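Local coordinates for protein LEOA (Escherichia coli, PDB 4AUR) that is a bacterial dynamin from an enterotoxigenic strain, a GTPase that probably couples nucleotide hydrolysis to membrane remodelling, at residues V125-S136 and D157-K168. Residues are numbered along the deposited sequence; the frame is centred on the assembly and turned at random.
Sequences VMYEDLTRRYIS and DIVKWVLRDLNK
In the GTPase domain of this dynamin-like protein, Trp161 of helix 157-165 packs on Met126, just ahead of helix 129-136; both helices pack on the central sheet. The axes of helices 129-136 and 157-165 cross at -62°, 11.7 Å apart. Trp161 CG stands anti to its own backbone N (chi1 -179°), which carries the indole across to 125-136. Met126, a selenomethionine, lays CB over one face in a CH-pi contact, 3.8 Å from the centroid of the five-membered ring. Its SE sits obliquely to the same ring in a Met-aromatic contact. Leu166 CD1 lies over the opposite face. Ile135 CD1 meets Trp161 CH2 at 3.7 Å. Trp161 NE1 makes a weak, bent bond to Met126 O.

Arg132 NH1 also donates to Met126 O, in the carbonyl plane. Arg132 and Asp165 form a two-pronged salt bridge, end-on, with Arg132 NH1 2.9 Å from Asp165 OD2 and Arg132 NH2 bonded to Asp165 OD1. Both oxygens are met from above the carboxylate plane. Leu166 CD2 covers one guanidinium face.

Lys168 NZ bonds Ser136 O at 2.7 Å and also Ala138 O. Beneath the contact, Ile135 packs on strands 54-60 and 140-146, and Ile158 rests on Tyr143 of strand 140-146.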
ATOM      1  N   VAL A 125     -10.118 -43.278 -30.022  1.00 46.04           N
ATOM      2  CA  VAL A 125     -10.838 -42.704 -28.889  1.00 46.14           C
ATOM      3  C   VAL A 125     -10.008 -41.684 -28.112  1.00 44.83           C
ATOM      4  O   VAL A 125     -10.549 -40.939 -27.314  1.00 40.33           O
ATOM      5  CB  VAL A 125     -11.351 -43.772 -27.896  1.00 47.44           C
ATOM      6  CG1 VAL A 125     -12.196 -44.808 -28.626  1.00 52.69           C
ATOM      7  CG2 VAL A 125     -10.201 -44.431 -27.140  1.00 46.71           C
HETATM    8  N   MSE A 126      -8.704 -41.644 -28.346  1.00 42.56           N
HETATM    9  CA  MSE A 126      -7.853 -40.699 -27.661  1.00 42.68           C
HETATM   10  C   MSE A 126      -8.043 -39.326 -28.249  1.00 46.57           C
HETATM   11  O   MSE A 126      -7.722 -38.314 -27.615  1.00 47.95           O
HETATM   12  CB  MSE A 126      -6.421 -41.181 -27.790  1.00 42.89           C
HETATM   13  CG  MSE A 126      -6.240 -42.546 -27.126  1.00 42.67           C
HETATM   14 SE   MSE A 126      -4.360 -42.773 -26.621  0.62 43.44          SE
HETATM   15  CE  MSE A 126      -3.546 -42.174 -28.306  1.00 41.70           C
ATOM     16  N   TYR A 127      -8.589 -39.271 -29.461  1.00 47.23           N
ATOM     17  CA  TYR A 127      -8.798 -38.005 -30.145  1.00 49.93           C
ATOM     18  C   TYR A 127     -10.268 -37.600 -30.219  1.00 43.77           C
ATOM     19  O   TYR A 127     -10.623 -36.760 -31.017  1.00 41.83           O
ATOM     20  CB  TYR A 127      -8.164 -38.071 -31.554  1.00 56.76           C
ATOM     21  CG  TYR A 127      -6.658 -38.382 -31.566  1.00 65.73           C
ATOM     22  CD1 TYR A 127      -5.817 -37.950 -30.524  1.00 69.79           C
ATOM     23  CD2 TYR A 127      -6.079 -39.108 -32.616  1.00 73.87           C
ATOM     24  CE1 TYR A 127      -4.459 -38.228 -30.525  1.00 77.28           C
ATOM     25  CE2 TYR A 127      -4.717 -39.391 -32.628  1.00 78.81           C
ATOM     26  CZ  TYR A 127      -3.910 -38.946 -31.574  1.00 82.41           C
ATOM     27  OH  TYR A 127      -2.559 -39.210 -31.557  1.00 83.38           O
ATOM     28  N   GLU A 128     -11.112 -38.203 -29.388  1.00 41.03           N
ATOM     29  CA  GLU A 128     -12.520 -37.846 -29.311  1.00 39.38           C
ATOM     30  C   GLU A 128     -12.711 -36.811 -28.201  1.00 36.32           C
ATOM     31  O   GLU A 128     -12.443 -37.082 -27.043  1.00 33.30           O
ATOM     32  CB  GLU A 128     -13.384 -39.071 -28.993  1.00 43.28           C
ATOM     33  CG  GLU A 128     -13.476 -40.132 -30.086  1.00 47.50           C
ATOM     34  CD  GLU A 128     -14.332 -41.361 -29.695  1.00 52.51           C
ATOM     35  OE1 GLU A 128     -14.752 -41.506 -28.507  1.00 48.30           O
ATOM     36  OE2 GLU A 128     -14.595 -42.195 -30.601  1.00 55.82           O
ATOM     37  N   ASP A 129     -13.210 -35.631 -28.552  1.00 34.61           N
ATOM     38  CA  ASP A 129     -13.397 -34.573 -27.585  1.00 31.76           C
ATOM     39  C   ASP A 129     -14.188 -35.075 -26.406  1.00 30.78           C
ATOM     40  O   ASP A 129     -13.926 -34.678 -25.278  1.00 32.52           O
ATOM     41  CB  ASP A 129     -14.084 -33.372 -28.214  1.00 32.20           C
ATOM     42  CG  ASP A 129     -13.233 -32.699 -29.279  1.00 33.07           C
ATOM     43  OD1 ASP A 129     -12.014 -32.499 -29.063  1.00 37.06           O
ATOM     44  OD2 ASP A 129     -13.786 -32.355 -30.337  1.00 33.57           O
ATOM     45  N   LEU A 130     -15.127 -35.982 -26.636  1.00 29.21           N
ATOM     46  CA  LEU A 130     -15.933 -36.489 -25.527  1.00 28.58           C
ATOM     47  C   LEU A 130     -15.130 -37.264 -24.492  1.00 27.43           C
ATOM     48  O   LEU A 130     -15.146 -36.925 -23.327  1.00 27.88           O
ATOM     49  CB  LEU A 130     -17.069 -37.337 -26.034  1.00 29.71           C
ATOM     50  CG  LEU A 130     -17.960 -37.984 -24.994  1.00 31.26           C
ATOM     51  CD1 LEU A 130     -19.031 -37.005 -24.559  1.00 33.12           C
ATOM     52  CD2 LEU A 130     -18.575 -39.234 -25.603  1.00 31.75           C
ATOM     53  N   THR A 131     -14.412 -38.290 -24.903  1.00 27.67           N
ATOM     54  CA  THR A 131     -13.710 -39.128 -23.935  1.00 28.03           C
ATOM     55  C   THR A 131     -12.559 -38.342 -23.291  1.00 27.74           C
ATOM     56  O   THR A 131     -12.174 -38.569 -22.124  1.00 25.89           O
ATOM     57  CB  THR A 131     -13.182 -40.431 -24.566  1.00 28.67           C
ATOM     58  OG1 THR A 131     -12.039 -40.135 -25.333  1.00 30.08           O
ATOM     59  CG2 THR A 131     -14.191 -41.056 -25.487  1.00 30.34           C
ATOM     60  N   ARG A 132     -12.027 -37.396 -24.049  1.00 28.00           N
ATOM     61  CA  ARG A 132     -11.055 -36.451 -23.522  1.00 28.76           C
ATOM     62  C   ARG A 132     -11.657 -35.561 -22.415  1.00 28.95           C
ATOM     63  O   ARG A 132     -11.049 -35.367 -21.346  1.00 27.82           O
ATOM     64  CB  ARG A 132     -10.507 -35.601 -24.668  1.00 30.91           C
ATOM     65  CG  ARG A 132      -9.662 -36.361 -25.704  1.00 30.53           C
ATOM     66  CD  ARG A 132      -9.443 -35.506 -26.947  1.00 31.72           C
ATOM     67  NE  ARG A 132      -8.631 -34.334 -26.622  1.00 32.50           N
ATOM     68  CZ  ARG A 132      -7.309 -34.260 -26.750  1.00 31.83           C
ATOM     69  NH1 ARG A 132      -6.616 -35.279 -27.242  1.00 33.14           N
ATOM     70  NH2 ARG A 132      -6.681 -33.164 -26.371  1.00 30.36           N
ATOM     71  N   ARG A 133     -12.855 -35.025 -22.652  1.00 29.19           N
ATOM     72  CA  ARG A 133     -13.531 -34.225 -21.619  1.00 27.87           C
ATOM     73  C   ARG A 133     -13.836 -35.043 -20.349  1.00 27.47           C
ATOM     74  O   ARG A 133     -13.684 -34.556 -19.246  1.00 27.06           O
ATOM     75  CB  ARG A 133     -14.799 -33.633 -22.181  1.00 28.59           C
ATOM     76  CG  ARG A 133     -15.477 -32.545 -21.346  1.00 30.44           C
ATOM     77  CD  ARG A 133     -16.790 -32.086 -21.972  1.00 30.52           C
ATOM     78  NE  ARG A 133     -16.751 -32.295 -23.425  1.00 33.31           N
ATOM     79  CZ  ARG A 133     -17.758 -32.736 -24.172  1.00 34.01           C
ATOM     80  NH1 ARG A 133     -18.947 -32.990 -23.645  1.00 35.34           N
ATOM     81  NH2 ARG A 133     -17.572 -32.914 -25.471  1.00 36.78           N
ATOM     82  N   TYR A 134     -14.256 -36.285 -20.490  1.00 26.15           N
ATOM     83  CA  TYR A 134     -14.657 -37.039 -19.318  1.00 27.42           C
ATOM     84  C   TYR A 134     -13.452 -37.394 -18.478  1.00 27.55           C
ATOM     85  O   TYR A 134     -13.527 -37.385 -17.260  1.00 28.86           O
ATOM     86  CB  TYR A 134     -15.470 -38.299 -19.696  1.00 29.51           C
ATOM     87  CG  TYR A 134     -16.966 -38.095 -19.587  1.00 29.01           C
ATOM     88  CD1 TYR A 134     -17.673 -37.440 -20.574  1.00 29.27           C
ATOM     89  CD2 TYR A 134     -17.668 -38.543 -18.472  1.00 30.41           C
ATOM     90  CE1 TYR A 134     -19.031 -37.242 -20.460  1.00 30.50           C
ATOM     91  CE2 TYR A 134     -19.029 -38.348 -18.353  1.00 29.99           C
ATOM     92  CZ  TYR A 134     -19.701 -37.701 -19.347  1.00 30.79           C
ATOM     93  OH  TYR A 134     -21.058 -37.516 -19.230  1.00 35.63           O
ATOM     94  N   ILE A 135     -12.324 -37.683 -19.110  1.00 29.02           N
ATOM     95  CA  ILE A 135     -11.112 -37.971 -18.352  1.00 27.64           C
ATOM     96  C   ILE A 135     -10.412 -36.704 -17.845  1.00 27.35           C
ATOM     97  O   ILE A 135      -9.898 -36.696 -16.726  1.00 26.80           O
ATOM     98  CB  ILE A 135     -10.187 -38.905 -19.121  1.00 28.39           C
ATOM     99  CG1 ILE A 135     -10.825 -40.294 -19.125  1.00 30.70           C
ATOM    100  CG2 ILE A 135      -8.841 -39.024 -18.431  1.00 28.69           C
ATOM    101  CD1 ILE A 135     -10.337 -41.199 -20.232  1.00 32.28           C
ATOM    102  N   SER A 136     -10.402 -35.634 -18.633  1.00 26.01           N
ATOM    103  CA  SER A 136      -9.933 -34.364 -18.108  1.00 26.21           C
ATOM    104  C   SER A 136     -10.661 -34.042 -16.807  1.00 26.42           C
ATOM    105  O   SER A 136     -10.024 -33.792 -15.780  1.00 25.90           O
ATOM    106  CB  SER A 136     -10.162 -33.228 -19.099  1.00 26.22           C
ATOM    107  OG  SER A 136      -9.113 -33.172 -20.032  1.00 27.59           O
ATOM    108  N   ASP A 157       1.887 -44.282 -25.958  1.00 36.26           N
ATOM    109  CA  ASP A 157       1.157 -43.094 -26.421  1.00 39.42           C
ATOM    110  C   ASP A 157      -0.064 -42.752 -25.535  1.00 38.19           C
ATOM    111  O   ASP A 157      -0.556 -41.617 -25.566  1.00 39.66           O
ATOM    112  CB  ASP A 157       0.793 -43.199 -27.918  1.00 40.88           C
ATOM    113  CG  ASP A 157      -0.052 -44.414 -28.239  1.00 42.18           C
ATOM    114  OD1 ASP A 157      -0.254 -45.244 -27.334  1.00 44.60           O
ATOM    115  OD2 ASP A 157      -0.511 -44.548 -29.396  1.00 46.52           O
ATOM    116  N   ILE A 158      -0.497 -43.722 -24.729  1.00 34.00           N
ATOM    117  CA  ILE A 158      -1.577 -43.556 -23.782  1.00 31.03           C
ATOM    118  C   ILE A 158      -1.080 -42.819 -22.557  1.00 32.85           C
ATOM    119  O   ILE A 158      -1.742 -41.921 -22.025  1.00 35.50           O
ATOM    120  CB  ILE A 158      -2.094 -44.913 -23.323  1.00 30.84           C
ATOM    121  CG1 ILE A 158      -2.675 -45.688 -24.505  1.00 30.19           C
ATOM    122  CG2 ILE A 158      -3.149 -44.738 -22.244  1.00 32.75           C
ATOM    123  CD1 ILE A 158      -3.116 -47.095 -24.145  1.00 31.50           C
ATOM    124  N   VAL A 159       0.077 -43.227 -22.074  1.00 31.71           N
ATOM    125  CA  VAL A 159       0.760 -42.480 -21.031  1.00 31.73           C
ATOM    126  C   VAL A 159       1.006 -41.030 -21.465  1.00 30.53           C
ATOM    127  O   VAL A 159       0.854 -40.128 -20.686  1.00 29.62           O
ATOM    128  CB  VAL A 159       2.099 -43.146 -20.683  1.00 33.12           C
ATOM    129  CG1 VAL A 159       2.948 -42.240 -19.809  1.00 34.24           C
ATOM    130  CG2 VAL A 159       1.858 -44.488 -20.000  1.00 34.49           C
ATOM    131  N   LYS A 160       1.378 -40.815 -22.716  1.00 31.28           N
ATOM    132  CA  LYS A 160       1.589 -39.471 -23.234  1.00 31.22           C
ATOM    133  C   LYS A 160       0.284 -38.703 -23.302  1.00 30.59           C
ATOM    134  O   LYS A 160       0.222 -37.514 -23.035  1.00 30.64           O
ATOM    135  CB  LYS A 160       2.202 -39.551 -24.629  1.00 32.43           C
ATOM    136  CG  LYS A 160       2.667 -38.220 -25.165  1.00 34.20           C
ATOM    137  CD  LYS A 160       3.386 -38.356 -26.493  1.00 37.32           C
ATOM    138  CE  LYS A 160       4.139 -37.072 -26.833  1.00 41.83           C
ATOM    139  NZ  LYS A 160       5.421 -37.361 -27.539  1.00 45.25           N
ATOM    140  N   TRP A 161      -0.766 -39.400 -23.692  1.00 31.84           N
ATOM    141  CA  TRP A 161      -2.093 -38.807 -23.810  1.00 30.97           C
ATOM    142  C   TRP A 161      -2.551 -38.270 -22.474  1.00 30.76           C
ATOM    143  O   TRP A 161      -3.054 -37.187 -22.387  1.00 32.12           O
ATOM    144  CB  TRP A 161      -3.042 -39.891 -24.285  1.00 31.53           C
ATOM    145  CG  TRP A 161      -4.432 -39.472 -24.480  1.00 31.11           C
ATOM    146  CD1 TRP A 161      -4.874 -38.448 -25.237  1.00 29.19           C
ATOM    147  CD2 TRP A 161      -5.590 -40.103 -23.923  1.00 30.75           C
ATOM    148  NE1 TRP A 161      -6.232 -38.392 -25.184  1.00 29.09           N
ATOM    149  CE2 TRP A 161      -6.697 -39.398 -24.380  1.00 29.91           C
ATOM    150  CE3 TRP A 161      -5.789 -41.201 -23.069  1.00 31.21           C
ATOM    151  CZ2 TRP A 161      -8.007 -39.744 -24.020  1.00 32.04           C
ATOM    152  CZ3 TRP A 161      -7.084 -41.544 -22.714  1.00 31.35           C
ATOM    153  CH2 TRP A 161      -8.177 -40.815 -23.188  1.00 31.38           C
ATOM    154  N   VAL A 162      -2.332 -39.041 -21.421  1.00 32.41           N
ATOM    155  CA  VAL A 162      -2.760 -38.671 -20.088  1.00 30.27           C
ATOM    156  C   VAL A 162      -1.893 -37.592 -19.504  1.00 29.39           C
ATOM    157  O   VAL A 162      -2.394 -36.615 -18.944  1.00 31.70           O
ATOM    158  CB  VAL A 162      -2.718 -39.880 -19.158  1.00 30.41           C
ATOM    159  CG1 VAL A 162      -3.049 -39.479 -17.732  1.00 31.83           C
ATOM    160  CG2 VAL A 162      -3.715 -40.906 -19.629  1.00 31.40           C
ATOM    161  N   LEU A 163      -0.586 -37.772 -19.609  1.00 29.50           N
ATOM    162  CA  LEU A 163       0.354 -36.908 -18.888  1.00 29.03           C
ATOM    163  C   LEU A 163       0.701 -35.678 -19.691  1.00 28.98           C
ATOM    164  O   LEU A 163       0.830 -34.604 -19.143  1.00 30.91           O
ATOM    165  CB  LEU A 163       1.632 -37.655 -18.546  1.00 27.61           C
ATOM    166  CG  LEU A 163       1.507 -38.967 -17.790  1.00 28.40           C
ATOM    167  CD1 LEU A 163       2.892 -39.536 -17.551  1.00 30.41           C
ATOM    168  CD2 LEU A 163       0.806 -38.812 -16.457  1.00 29.78           C
ATOM    169  N   ARG A 164       0.857 -35.824 -20.991  1.00 29.53           N
ATOM    170  CA  ARG A 164       1.212 -34.684 -21.791  1.00 33.14           C
ATOM    171  C   ARG A 164      -0.031 -34.015 -22.356  1.00 32.92           C
ATOM    172  O   ARG A 164      -0.339 -32.881 -21.975  1.00 32.46           O
ATOM    173  CB  ARG A 164       2.172 -35.077 -22.904  1.00 34.68           C
ATOM    174  CG  ARG A 164       2.703 -33.879 -23.670  1.00 38.40           C
ATOM    175  CD  ARG A 164       4.070 -33.499 -23.151  1.00 43.95           C
ATOM    176  NE  ARG A 164       3.962 -32.887 -21.836  1.00 47.62           N
ATOM    177  CZ  ARG A 164       4.936 -32.842 -20.932  1.00 52.37           C
ATOM    178  NH1 ARG A 164       6.127 -33.395 -21.163  1.00 53.15           N
ATOM    179  NH2 ARG A 164       4.710 -32.238 -19.773  1.00 54.13           N
ATOM    180  N   ASP A 165      -0.739 -34.709 -23.255  1.00 32.40           N
ATOM    181  CA  ASP A 165      -1.877 -34.124 -23.972  1.00 31.76           C
ATOM    182  C   ASP A 165      -2.900 -33.570 -22.967  1.00 31.12           C
ATOM    183  O   ASP A 165      -3.193 -32.382 -22.995  1.00 30.89           O
ATOM    184  CB  ASP A 165      -2.509 -35.179 -24.878  1.00 33.45           C
ATOM    185  CG  ASP A 165      -3.401 -34.594 -25.979  1.00 34.78           C
ATOM    186  OD1 ASP A 165      -3.745 -33.381 -25.975  1.00 34.47           O
ATOM    187  OD2 ASP A 165      -3.773 -35.398 -26.872  1.00 36.22           O
ATOM    188  N   LEU A 166      -3.387 -34.416 -22.060  1.00 28.67           N
ATOM    189  CA  LEU A 166      -4.438 -34.033 -21.131  1.00 29.46           C
ATOM    190  C   LEU A 166      -3.905 -33.410 -19.875  1.00 30.40           C
ATOM    191  O   LEU A 166      -4.659 -32.814 -19.126  1.00 31.84           O
ATOM    192  CB  LEU A 166      -5.285 -35.231 -20.725  1.00 30.18           C
ATOM    193  CG  LEU A 166      -6.043 -35.977 -21.815  1.00 30.42           C
ATOM    194  CD1 LEU A 166      -6.885 -37.048 -21.156  1.00 29.83           C
ATOM    195  CD2 LEU A 166      -6.904 -35.042 -22.657  1.00 31.26           C
ATOM    196  N   ASN A 167      -2.624 -33.583 -19.597  1.00 31.16           N
ATOM    197  CA  ASN A 167      -1.975 -32.758 -18.594  1.00 31.60           C
ATOM    198  C   ASN A 167      -2.435 -33.107 -17.179  1.00 30.14           C
ATOM    199  O   ASN A 167      -2.515 -32.241 -16.327  1.00 28.90           O
ATOM    200  CB  ASN A 167      -2.256 -31.276 -18.945  1.00 33.77           C
ATOM    201  CG  ASN A 167      -1.474 -30.298 -18.100  1.00 36.18           C
ATOM    202  OD1 ASN A 167      -2.005 -29.249 -17.719  1.00 39.03           O
ATOM    203  ND2 ASN A 167      -0.229 -30.635 -17.775  1.00 35.34           N
ATOM    204  N   LYS A 168      -2.701 -34.392 -16.927  1.00 30.00           N
ATOM    205  CA  LYS A 168      -3.289 -34.837 -15.658  1.00 28.52           C
ATOM    206  C   LYS A 168      -2.323 -35.609 -14.792  1.00 30.08           C
ATOM    207  O   LYS A 168      -2.719 -36.514 -14.054  1.00 32.31           O
ATOM    208  CB  LYS A 168      -4.496 -35.716 -15.921  1.00 28.39           C
ATOM    209  CG  LYS A 168      -5.569 -35.067 -16.766  1.00 29.59           C
ATOM    210  CD  LYS A 168      -6.389 -34.089 -15.951  1.00 30.20           C
ATOM    211  CE  LYS A 168      -7.324 -34.861 -15.042  1.00 32.04           C
ATOM    212  NZ  LYS A 168      -7.935 -33.987 -14.021  1.00 34.40           N
TER